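Side-chain contacts in glycosyl transferase (Staphylococcus aureus, PDB 5TZJ), which is a family 2 glycosyl transferase, modelled here with uridine-diphosphate-N-acetylglucosamine held in its pocket: residues S113-I118 / T159-D164; N165-P170 / Y186-R191; V37-D40 / Q45-Q48. All coordinates share one frame; numbering follows the deposited sequence.

Contact 1. Residues S113-I118 / T159-D164; sequences SDVLLI and TALLKD
Val115 and Leu161 make the apolar part of this contact, methyl against methyl: CG2 of Val115 lies 3.8 Å from CD2 of Leu161, and the two side chains meet at a slant. Leu161 reaches the strand because its CG is anti to its own backbone N (chi1 168°), which carries the isobutyl group off the helix 159-164. Val115 turns CG2 to the meeting point by placing that branch beside its backbone N, with CG1 taking the position anti to it.

The same leucine methyl also rests against the main chain, with CD2 of Leu161 4.0 Å from the carbonyl O of Asp114. Its approach to the aspartate side chain is looser, 4.5 Å between CD2 of Leu161 and CB of Asp114.

No hydrogen bond crosses between the two segments. The buried carboxylate of Asp114 is satisfied by others: OD1 forms a salt bridge with NE of Arg158, the residue just ahead of the helix, while OD2 accepts the backbone N-H groups of Asn190 and Arg191. Three donors thus grip it, which should favour the charged form.

The strand 115-122 runs between strands 156-158 and 192-195, so the helix leaving 156-158 lies beside its beginning. Helix 177-188 closes the same region, Tyr186 packing on Val115 and Asn188 on Leu161.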
loop_
_atom_site.group_PDB
_atom_site.type_symbol
_atom_site.label_atom_id
_atom_site.label_comp_id
_atom_site.label_asym_id
_atom_site.label_seq_id
_atom_site.Cartn_x
_atom_site.Cartn_y
_atom_site.Cartn_z
ATOM N N SER A 113 16.432 4.662 11.671
ATOM C CA SER A 113 15.091 4.567 11.100
ATOM C C SER A 113 14.332 3.371 11.670
ATOM O O SER A 113 14.905 2.318 11.948
ATOM C CB SER A 113 15.178 4.440 9.570
ATOM O OG SER A 113 16.176 5.301 9.025
ATOM N N ASP A 114 13.016 3.531 11.824
ATOM C CA ASP A 114 12.135 2.397 12.088
ATOM C C ASP A 114 11.507 1.847 10.836
ATOM O O ASP A 114 11.194 0.648 10.787
ATOM C CB ASP A 114 11.021 2.785 13.060
ATOM C CG ASP A 114 11.582 3.194 14.396
ATOM O OD1 ASP A 114 12.640 2.619 14.779
ATOM O OD2 ASP A 114 10.995 4.100 15.027
ATOM N N VAL A 115 11.315 2.712 9.844
ATOM C CA VAL A 115 10.806 2.354 8.530
ATOM C C VAL A 115 11.678 3.088 7.529
ATOM O O VAL A 115 11.848 4.309 7.633
ATOM C CB VAL A 115 9.309 2.738 8.375
ATOM C CG1 VAL A 115 8.807 2.571 6.946
ATOM C CG2 VAL A 115 8.462 1.952 9.357
ATOM N N LEU A 116 12.254 2.364 6.574
ATOM C CA LEU A 116 13.107 2.993 5.566
ATOM C C LEU A 116 12.483 2.744 4.200
ATOM O O LEU A 116 12.425 1.602 3.737
ATOM C CB LEU A 116 14.543 2.464 5.618
ATOM C CG LEU A 116 15.567 2.963 4.587
ATOM C CD1 LEU A 116 15.739 4.527 4.529
ATOM C CD2 LEU A 116 16.912 2.337 4.835
ATOM N N LEU A 117 12.025 3.810 3.565
ATOM C CA LEU A 117 11.572 3.734 2.186
ATOM C C LEU A 117 12.802 3.717 1.302
ATOM O O LEU A 117 13.752 4.459 1.556
ATOM C CB LEU A 117 10.682 4.942 1.832
ATOM C CG LEU A 117 9.230 4.869 2.326
ATOM C CD1 LEU A 117 9.112 5.170 3.809
ATOM C CD2 LEU A 117 8.283 5.757 1.509
ATOM N N ILE A 118 12.783 2.888 0.254
ATOM C CA ILE A 118 13.900 2.821 -0.678
ATOM C C ILE A 118 13.380 3.042 -2.089
ATOM O O ILE A 118 12.311 2.541 -2.455
ATOM C CB ILE A 118 14.662 1.494 -0.563
ATOM C CG1 ILE A 118 13.703 0.303 -0.762
ATOM C CG2 ILE A 118 15.420 1.433 0.763
ATOM C CD1 ILE A 118 14.459 -1.034 -0.768
ATOM N N THR A 159 12.230 -5.010 12.692
ATOM C CA THR A 159 11.461 -6.211 13.014
ATOM C C THR A 159 10.690 -6.046 14.328
ATOM O O THR A 159 9.512 -6.423 14.419
ATOM C CB THR A 159 12.399 -7.430 13.047
ATOM O OG1 THR A 159 13.106 -7.509 11.797
ATOM C CG2 THR A 159 11.613 -8.742 13.288
ATOM N N ALA A 160 11.318 -5.447 15.345
ATOM C CA ALA A 160 10.617 -5.207 16.608
ATOM C C ALA A 160 9.460 -4.221 16.458
ATOM O O ALA A 160 8.499 -4.273 17.244
ATOM C CB ALA A 160 11.591 -4.699 17.670
ATOM N N LEU A 161 9.528 -3.295 15.492
ATOM C CA LEU A 161 8.381 -2.403 15.314
ATOM C C LEU A 161 7.157 -3.198 14.924
ATOM O O LEU A 161 6.059 -2.971 15.447
ATOM C CB LEU A 161 8.662 -1.332 14.260
ATOM C CG LEU A 161 7.408 -0.559 13.831
ATOM C CD1 LEU A 161 7.090 0.586 14.814
ATOM C CD2 LEU A 161 7.615 -0.045 12.444
ATOM N N LEU A 162 7.336 -4.151 14.019
ATOM C CA LEU A 162 6.235 -4.992 13.575
ATOM C C LEU A 162 5.774 -5.918 14.690
ATOM O O LEU A 162 4.576 -6.011 14.986
ATOM C CB LEU A 162 6.673 -5.788 12.331
ATOM C CG LEU A 162 7.091 -4.915 11.113
ATOM C CD1 LEU A 162 7.488 -5.794 9.889
ATOM C CD2 LEU A 162 5.960 -3.889 10.711
ATOM N N LYS A 163 6.710 -6.582 15.344
ATOM C CA LYS A 163 6.301 -7.639 16.261
ATOM C C LYS A 163 5.805 -7.073 17.588
ATOM O O LYS A 163 4.807 -7.567 18.124
ATOM C CB LYS A 163 7.445 -8.643 16.464
ATOM C CG LYS A 163 7.707 -9.453 15.200
ATOM C CD LYS A 163 8.721 -10.598 15.414
ATOM C CE LYS A 163 8.837 -11.416 14.131
ATOM N NZ LYS A 163 9.982 -12.378 14.123
ATOM N N ASP A 164 6.444 -6.005 18.107
ATOM C CA ASP A 164 6.020 -5.443 19.391
ATOM C C ASP A 164 4.621 -4.870 19.309
ATOM O O ASP A 164 3.915 -4.843 20.316
ATOM C CB ASP A 164 6.977 -4.355 19.872
ATOM C CG ASP A 164 8.361 -4.891 20.178
ATOM O OD1 ASP A 164 8.530 -6.133 20.208
ATOM O OD2 ASP A 164 9.278 -4.070 20.403
#

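Contact 2. Residues N165-P170 / Y186-R191; sequences NDIYFP and YLNANR
The amides of Asn165 and Asn188 lie one over the other, their planes 24° apart and their CG atoms 3.8 Å from each other, with the side chains running past one another in opposite directions. One face of the Asn188 amide is therefore covered by Asn165. From the same side of that plane comes Ile167, whose CD1 sits 3.8 Å from ND2 of Asn188. At the edge of the nearby Tyr168 ring, in its plane, is OD1 of Asp166.

The stack brings two acceptors together: OD1 of Asn165 and OD1 of Asn188 are 3.4 Å apart and not hydrogen-bonded, a pairing that is probably mildly unfavourable. The amide nitrogens probably account for this orientation: ND2 of Asn165 donates to the carbonyl of Leu161, and ND2 of Asn188 to that of Lys184, each four residues back along the chain. With CG anti to the carbonyl carbon (chi1 -76°), Asn188 can fold its amide back along its own helix.

Ile167 is the buried member, and it also packs on Phe181 and Lys184 of helix 177-188. It comes directly after the end of the preceding helix: Asp166, with a positive phi of 56°, is the C-prime residue of a Schellman motif, in which Ile167 N bonds to Leu162 O and Asp166 N to Lys163 O.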
loop_
_atom_site.group_PDB
_atom_site.type_symbol
_atom_site.label_atom_id
_atom_site.label_comp_id
_atom_site.label_asym_id
_atom_site.label_seq_id
_atom_site.Cartn_x
_atom_site.Cartn_y
_atom_site.Cartn_z
ATOM N N ASN A 165 4.208 -4.407 18.129
ATOM C CA ASN A 165 2.886 -3.814 17.932
ATOM C C ASN A 165 1.926 -4.735 17.214
ATOM O O ASN A 165 0.857 -4.283 16.788
ATOM C CB ASN A 165 3.006 -2.508 17.162
ATOM C CG ASN A 165 3.799 -1.501 17.922
ATOM O OD1 ASN A 165 3.321 -0.976 18.936
ATOM N ND2 ASN A 165 5.060 -1.300 17.517
ATOM N N ASP A 166 2.293 -6.007 17.042
ATOM C CA ASP A 166 1.406 -7.008 16.444
ATOM C C ASP A 166 0.925 -6.579 15.052
ATOM O O ASP A 166 -0.274 -6.556 14.768
ATOM C CB ASP A 166 0.220 -7.282 17.367
ATOM C CG ASP A 166 -0.547 -8.523 16.975
ATOM O OD1 ASP A 166 0.091 -9.583 16.794
ATOM O OD2 ASP A 166 -1.787 -8.435 16.845
ATOM N N ILE A 167 1.870 -6.232 14.178
ATOM C CA ILE A 167 1.545 -5.731 12.840
ATOM C C ILE A 167 1.749 -6.883 11.867
ATOM O O ILE A 167 2.869 -7.367 11.692
ATOM C CB ILE A 167 2.384 -4.508 12.459
ATOM C CG1 ILE A 167 2.116 -3.386 13.460
ATOM C CG2 ILE A 167 2.045 -4.021 11.035
ATOM C CD1 ILE A 167 3.002 -2.094 13.189
ATOM N N TYR A 168 0.655 -7.343 11.264
ATOM C CA TYR A 168 0.679 -8.447 10.314
ATOM C C TYR A 168 -0.131 -8.045 9.099
ATOM O O TYR A 168 -0.829 -7.036 9.105
ATOM C CB TYR A 168 0.146 -9.748 10.943
ATOM C CG TYR A 168 1.213 -10.308 11.842
ATOM C CD1 TYR A 168 2.317 -10.973 11.298
ATOM C CD2 TYR A 168 1.189 -10.086 13.215
ATOM C CE1 TYR A 168 3.353 -11.454 12.109
ATOM C CE2 TYR A 168 2.226 -10.561 14.047
ATOM C CZ TYR A 168 3.301 -11.242 13.485
ATOM O OH TYR A 168 4.334 -11.709 14.276
ATOM N N PHE A 169 -0.014 -8.830 8.050
ATOM C CA PHE A 169 -0.834 -8.705 6.851
ATOM C C PHE A 169 -2.179 -9.393 7.060
ATOM O O PHE A 169 -2.231 -10.502 7.608
ATOM C CB PHE A 169 -0.116 -9.353 5.646
ATOM C CG PHE A 169 1.158 -8.634 5.251
ATOM C CD1 PHE A 169 1.105 -7.482 4.468
ATOM C CD2 PHE A 169 2.386 -9.079 5.693
ATOM C CE1 PHE A 169 2.239 -6.814 4.099
ATOM C CE2 PHE A 169 3.540 -8.390 5.337
ATOM C CZ PHE A 169 3.458 -7.238 4.527
ATOM N N PRO A 170 -3.274 -8.795 6.600
ATOM C CA PRO A 170 -4.522 -9.571 6.484
ATOM C C PRO A 170 -4.293 -10.768 5.570
ATOM O O PRO A 170 -3.596 -10.664 4.560
ATOM C CB PRO A 170 -5.506 -8.575 5.859
ATOM C CG PRO A 170 -4.948 -7.226 6.261
ATOM C CD PRO A 170 -3.455 -7.379 6.232
ATOM N N TYR A 186 3.617 2.814 9.639
ATOM C CA TYR A 186 3.836 4.265 9.667
ATOM C C TYR A 186 3.359 4.861 10.984
ATOM O O TYR A 186 4.060 5.676 11.613
ATOM C CB TYR A 186 3.102 4.937 8.511
ATOM C CG TYR A 186 3.690 4.807 7.109
ATOM C CD1 TYR A 186 5.014 4.534 6.903
ATOM C CD2 TYR A 186 2.875 5.016 5.985
ATOM C CE1 TYR A 186 5.535 4.459 5.573
ATOM C CE2 TYR A 186 3.365 4.979 4.684
ATOM C CZ TYR A 186 4.705 4.691 4.482
ATOM O OH TYR A 186 5.162 4.623 3.183
ATOM N N LEU A 187 2.146 4.494 11.406
ATOM C CA LEU A 187 1.552 5.094 12.601
ATOM C C LEU A 187 2.354 4.790 13.884
ATOM O O LEU A 187 2.329 5.580 14.833
ATOM C CB LEU A 187 0.102 4.622 12.734
ATOM C CG LEU A 187 -0.953 5.242 11.780
ATOM C CD1 LEU A 187 -2.266 4.455 11.802
ATOM C CD2 LEU A 187 -1.228 6.753 12.065
ATOM N N ASN A 188 3.052 3.659 13.947
ATOM C CA ASN A 188 3.764 3.259 15.153
ATOM C C ASN A 188 5.242 3.627 15.162
ATOM O O ASN A 188 5.880 3.517 16.214
ATOM C CB ASN A 188 3.645 1.734 15.356
ATOM C CG ASN A 188 2.285 1.344 15.874
ATOM O OD1 ASN A 188 1.987 1.518 17.063
ATOM N ND2 ASN A 188 1.435 0.849 14.987
ATOM N N ALA A 189 5.808 4.050 14.040
ATOM C CA ALA A 189 7.250 4.192 13.975
ATOM C C ALA A 189 7.655 5.501 14.630
ATOM O O ALA A 189 6.935 6.492 14.564
ATOM C CB ALA A 189 7.739 4.165 12.528
ATOM N N ASN A 190 8.803 5.493 15.286
ATOM C CA ASN A 190 9.322 6.746 15.806
ATOM C C ASN A 190 9.993 7.563 14.720
ATOM O O ASN A 190 9.998 8.793 14.793
ATOM C CB ASN A 190 10.300 6.485 16.946
ATOM C CG ASN A 190 9.615 5.905 18.156
ATOM O OD1 ASN A 190 8.480 6.289 18.481
ATOM N ND2 ASN A 190 10.283 4.960 18.826
ATOM N N ARG A 191 10.536 6.912 13.700
ATOM C CA ARG A 191 11.213 7.634 12.633
ATOM C C ARG A 191 11.036 6.875 11.328
ATOM O O ARG A 191 11.248 5.651 11.273
ATOM C CB ARG A 191 12.708 7.816 12.925
ATOM C CG ARG A 191 13.482 8.150 11.677
ATOM C CD ARG A 191 14.838 8.717 11.982
ATOM N NE ARG A 191 14.742 9.760 12.991
ATOM C CZ ARG A 191 15.638 10.723 13.170
ATOM N NH1 ARG A 191 16.710 10.787 12.390
ATOM N NH2 ARG A 191 15.451 11.604 14.141
#

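Contact 3. Residues V37-D40 / Q45-Q48; sequences VVDD and QTLQ. With UD1 (uridine-diphosphate-N-acetylglucosamine), chain C.
Asp39 meets the start of the helix 46-51 through two kinds of atom. Its CB lies 3.7 Å from CD2 of Leu47, the leucine methyl coming in at a slant against the aliphatic stem, and its OD1 is 3.7 Å from the methyl CG2 of Thr46, a van der Waals approach. The chi1 of 180°, with CG anti to the backbone N, sends the carboxylate along the helix side of the strand. No hydrogen bond links the two segments.

The following residue, Asp40, serves the ligand instead. N3 of UD1 donates to OD2 of Asp40 at 2.6 Å and 164°, a short and nearly straight bond; O4 of the same uracil ring lies near that oxygen too.

A second shell fixes both carboxylates. On Asp39, OD1 is hydrogen-bonded to the hydroxyls of Ser42 and Thr9, and OD2 takes NE2 of Gln63, so this buried group is tied both to the adjoining loop and to strands on either side. On Asp40, OD1 accepts the backbone N-H of Ser68, while the main-chain O receives ND2 of Asn67; the side chain also rests on Pro74. Thr46 has its hydroxyl hydrogen-bonded to OD1 of Asp44, and Leu47 packs on Val61 and Gln63 of the next strand.

Strand 33-39, helix 46-51 and strand 59-63 form a beta-alpha-beta unit, and the ligand binds where the first of these strands runs out into its loop. An aspartate at such a strand end, bonded to the uracil N3, is characteristic of the nucleotide site in the GT-A fold of family 2 glycosyl transferases.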
loop_
_atom_site.group_PDB
_atom_site.type_symbol
_atom_site.label_atom_id
_atom_site.label_comp_id
_atom_site.label_asym_id
_atom_site.label_seq_id
_atom_site.Cartn_x
_atom_site.Cartn_y
_atom_site.Cartn_z
ATOM N N VAL A 37 11.929 -17.582 2.386
ATOM C CA VAL A 37 11.057 -17.890 1.271
ATOM C C VAL A 37 9.927 -18.736 1.819
ATOM O O VAL A 37 10.177 -19.836 2.356
ATOM C CB VAL A 37 11.818 -18.632 0.152
ATOM C CG1 VAL A 37 10.828 -19.053 -0.985
ATOM C CG2 VAL A 37 12.953 -17.755 -0.393
ATOM N N VAL A 38 8.693 -18.243 1.676
ATOM C CA VAL A 38 7.517 -19.035 1.981
ATOM C C VAL A 38 6.718 -19.231 0.698
ATOM O O VAL A 38 6.232 -18.269 0.090
ATOM C CB VAL A 38 6.657 -18.406 3.078
ATOM C CG1 VAL A 38 5.433 -19.342 3.378
ATOM C CG2 VAL A 38 7.502 -18.205 4.287
ATOM N N ASP A 39 6.562 -20.489 0.297
ATOM C CA ASP A 39 5.934 -20.808 -0.972
ATOM C C ASP A 39 4.456 -21.100 -0.733
ATOM O O ASP A 39 4.104 -21.975 0.078
ATOM C CB ASP A 39 6.621 -22.016 -1.638
ATOM C CG ASP A 39 5.976 -22.370 -2.961
ATOM O OD1 ASP A 39 6.229 -21.640 -3.966
ATOM O OD2 ASP A 39 5.195 -23.350 -2.985
ATOM N N ASP A 40 3.602 -20.381 -1.438
ATOM C CA ASP A 40 2.154 -20.502 -1.250
ATOM C C ASP A 40 1.587 -21.657 -2.074
ATOM O O ASP A 40 0.670 -21.486 -2.893
ATOM C CB ASP A 40 1.472 -19.184 -1.605
ATOM C CG ASP A 40 0.169 -18.983 -0.851
ATOM O OD1 ASP A 40 -0.276 -19.962 -0.181
ATOM O OD2 ASP A 40 -0.419 -17.863 -0.960
ATOM N N GLN A 45 8.155 -25.768 -10.506
ATOM C CA GLN A 45 9.471 -26.064 -9.948
ATOM C C GLN A 45 10.049 -24.900 -9.151
ATOM O O GLN A 45 11.281 -24.829 -8.982
ATOM C CB GLN A 45 10.438 -26.474 -11.059
ATOM C CG GLN A 45 10.129 -27.834 -11.702
ATOM C CD GLN A 45 10.297 -29.002 -10.736
ATOM O OE1 GLN A 45 9.363 -29.359 -10.000
ATOM N NE2 GLN A 45 11.504 -29.591 -10.717
ATOM N N THR A 46 9.188 -23.992 -8.654
ATOM C CA THR A 46 9.675 -22.847 -7.886
ATOM C C THR A 46 10.643 -23.304 -6.792
ATOM O O THR A 46 11.747 -22.757 -6.667
ATOM C CB THR A 46 8.502 -22.035 -7.288
ATOM O OG1 THR A 46 7.770 -21.356 -8.324
ATOM C CG2 THR A 46 8.999 -20.957 -6.300
ATOM N N LEU A 47 10.270 -24.349 -6.029
ATOM C CA LEU A 47 11.056 -24.709 -4.849
ATOM C C LEU A 47 12.380 -25.360 -5.221
ATOM O O LEU A 47 13.384 -25.175 -4.512
ATOM C CB LEU A 47 10.265 -25.636 -3.925
ATOM C CG LEU A 47 9.254 -24.966 -2.971
ATOM C CD1 LEU A 47 8.827 -26.002 -1.909
ATOM C CD2 LEU A 47 9.794 -23.739 -2.320
ATOM N N GLN A 48 12.404 -26.131 -6.311
ATOM C CA GLN A 48 13.663 -26.720 -6.741
ATOM C C GLN A 48 14.621 -25.648 -7.237
ATOM O O GLN A 48 15.832 -25.769 -7.032
ATOM C CB GLN A 48 13.416 -27.782 -7.814
ATOM C CG GLN A 48 12.619 -28.989 -7.297
ATOM C CD GLN A 48 11.095 -28.856 -7.472
ATOM O OE1 GLN A 48 10.502 -27.783 -7.273
ATOM N NE2 GLN A 48 10.449 -29.974 -7.831
HETATM C "C1'" UD1 C . 1.623 -5.499 -5.936
HETATM C "C2'" UD1 C . 2.486 -5.127 -4.736
HETATM C "C3'" UD1 C . 2.596 -6.354 -3.895
HETATM C "C4'" UD1 C . 1.260 -6.555 -3.269
HETATM C "C5'" UD1 C . 0.297 -6.997 -4.373
HETATM C "C6'" UD1 C . -1.087 -7.187 -3.824
HETATM C "C7'" UD1 C . 3.977 -3.217 -5.395
HETATM C "C8'" UD1 C . 2.794 -2.284 -5.209
HETATM N "N2'" UD1 C . 3.820 -4.633 -5.178
HETATM O "O1'" UD1 C . 2.338 -6.438 -6.651
HETATM O "O3'" UD1 C . 3.678 -6.267 -2.924
HETATM O "O4'" UD1 C . 1.348 -7.522 -2.241
HETATM O "O5'" UD1 C . 0.268 -5.985 -5.464
HETATM O "O6'" UD1 C . -1.406 -6.121 -2.963
HETATM O "O7'" UD1 C . 5.027 -2.809 -5.740
HETATM N N1 UD1 C . 1.846 -14.469 -4.000
HETATM C C2 UD1 C . 1.626 -15.490 -2.937
HETATM N N3 UD1 C . 0.356 -16.281 -2.892
HETATM C C4 UD1 C . -0.666 -16.022 -3.902
HETATM C C5 UD1 C . -0.451 -14.975 -4.954
HETATM C C6 UD1 C . 0.813 -14.201 -4.987
HETATM O O2 UD1 C . 2.461 -15.678 -2.136
HETATM O O4 UD1 C . -1.673 -16.650 -3.868
HETATM C C1B UD1 C . 3.058 -13.691 -3.970
HETATM C C2B UD1 C . 3.786 -13.511 -5.413
HETATM O "O2'" UD1 C . 4.601 -14.716 -5.695
HETATM C C3B UD1 C . 4.482 -12.381 -5.286
HETATM C C4B UD1 C . 3.696 -11.509 -4.286
HETATM O O4B UD1 C . 2.722 -12.465 -3.574
HETATM O O3B UD1 C . 5.822 -12.625 -4.640
HETATM C C5B UD1 C . 2.915 -10.474 -4.880
HETATM O O5B UD1 C . 1.995 -11.032 -5.778
HETATM P PA UD1 C . 1.973 -10.389 -7.297
HETATM O O1A UD1 C . 1.173 -11.270 -8.222
HETATM O O2A UD1 C . 3.394 -10.195 -7.796
HETATM O O3A UD1 C . 1.259 -8.899 -7.074
HETATM P PB UD1 C . 1.667 -7.455 -7.769
HETATM O O1B UD1 C . 2.651 -7.580 -8.911
HETATM O O2B UD1 C . 0.315 -7.019 -8.311
#

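In the fold
Contact 3 comes first along the chain and closes a tight loop, only four residues separating the segments 37-40 and 45-48, at the turn from strand 33-39 into helix 46-51, where Asp40, just past the strand, meets the ligand. Contact 1 opens much later and closes a longer excursion of forty residues, bringing the start of strand 115-122 to helix 159-164. Contact 2 begins right after, at Asn165, and closes the loop through helix 177-188. The three follow in series; none nest or cross. Contacts 1 and 2 adjoin, with CD1 of Leu161 3.5 Å from O of Asn188. Contact 3 lies about 26 Å from contact 1, centre to centre, joined to it through the shared sheet.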